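Side-chain contact in succinyl-CoA ligase (ADP-forming) subunit alpha (Methanosaeta concilii, PDB 6HXI), which joins a CoA-ligase region to a citrate synthase-like C-terminal domain in one chain and holds bound coenzyme A: residues A413-G416 with P417-G421. Sequence-based numbering, arbitrary orientation.
Sequences ADHG and PAVSG
V419 turns back over the backbone of H415 and G416, and its two methyls divide the work. CG2 lies 3.8 Å from G416 O, while CG1 sits 4.0 Å from H415 O and also reaches obliquely towards the H415 imidazole, 4.5 Å from its CD2. This spread follows from chi1 of -59°, which sets CG1 anti to the valine's own carbonyl carbon and CG2 between that carbon and the backbone N. These are van der Waals contacts; no direct hydrogen bond joins 413-416 to 417-421. A water does the polar bridging instead, donating to H415 O at 2.7 Å and accepting from A418 N at 3.1 Å, so both backbone groups have a partner. G416 has phi 87° and psi 170°, a positive phi with an extended psi, in a region that glycine reaches easily. P417 follows directly, meeting G416 through the peptide bond that joins them, and its ring restrains its own phi. Before the bend, D414 closes an Asx turn: G416 N donates to D414 OD2 at 2.9 Å, coming from well above the carboxylate plane. The same OD2 is also hydrogen-bonded to H587 NE2 and to S360 OG of a second subunit, three partners that together fix the carboxylate. The whole turn links helix 399-412 to helix 420-430 in the citrate synthase-like domain, with V419 at the N-cap position of the latter. R580 of helix 571-594 packs against D414, H415 and V419, P417 leans on H587 of that helix, and a third subunit covers A418 and V419 with its R600.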
# COMPACT_ATOMS: atom_id res chain seq x y z
N ALA B 413 -19.97 -3.91 -2.59
CA ALA B 413 -19.57 -2.74 -1.77
C ALA B 413 -19.05 -3.13 -0.38
O ALA B 413 -18.01 -2.64 0.05
CB ALA B 413 -20.68 -1.73 -1.66
N ASP B 414 -19.73 -4.06 0.26
CA ASP B 414 -19.29 -4.52 1.56
C ASP B 414 -19.87 -5.86 1.89
O ASP B 414 -20.98 -6.15 1.51
CB ASP B 414 -19.71 -3.53 2.67
CG ASP B 414 -18.76 -3.70 3.85
OD1 ASP B 414 -17.52 -3.57 3.64
OD2 ASP B 414 -19.24 -4.13 4.94
N HIS B 415 -19.15 -6.63 2.68
CA HIS B 415 -19.60 -7.91 3.16
C HIS B 415 -19.30 -8.05 4.68
O HIS B 415 -19.07 -9.14 5.18
CB HIS B 415 -19.05 -9.08 2.32
CG HIS B 415 -19.90 -10.32 2.44
ND1 HIS B 415 -21.29 -10.27 2.49
CD2 HIS B 415 -19.52 -11.62 2.49
CE1 HIS B 415 -21.70 -11.53 2.58
NE2 HIS B 415 -20.67 -12.37 2.62
N GLY B 416 -19.44 -6.95 5.40
CA GLY B 416 -19.28 -6.94 6.85
C GLY B 416 -17.82 -6.74 7.21
O GLY B 416 -16.92 -6.78 6.35
N PRO B 417 -17.58 -6.50 8.51
CA PRO B 417 -16.22 -6.16 8.97
C PRO B 417 -15.25 -7.32 9.17
O PRO B 417 -14.08 -7.09 9.40
CB PRO B 417 -16.52 -5.49 10.32
CG PRO B 417 -17.70 -6.24 10.85
CD PRO B 417 -18.57 -6.40 9.62
N ALA B 418 -15.74 -8.55 9.15
CA ALA B 418 -14.99 -9.73 9.47
C ALA B 418 -14.11 -10.24 8.35
O ALA B 418 -13.12 -10.92 8.64
CB ALA B 418 -15.95 -10.83 10.00
N VAL B 419 -14.40 -9.91 7.10
CA VAL B 419 -13.58 -10.39 5.98
C VAL B 419 -12.17 -9.73 5.95
O VAL B 419 -12.01 -8.60 6.43
CB VAL B 419 -14.31 -10.29 4.64
CG1 VAL B 419 -15.61 -11.10 4.65
CG2 VAL B 419 -14.56 -8.86 4.30
N SER B 420 -11.17 -10.41 5.35
CA SER B 420 -9.76 -10.00 5.37
C SER B 420 -9.52 -8.51 5.13
O SER B 420 -8.86 -7.86 5.94
CB SER B 420 -8.93 -10.85 4.39
OG SER B 420 -8.75 -12.11 5.00
N GLY B 421 -10.02 -7.99 4.02
CA GLY B 421 -9.87 -6.60 3.62
C GLY B 421 -10.43 -5.60 4.60
O GLY B 421 -9.74 -4.67 5.00
O HOH W 1 -17.95 -9.94 7.53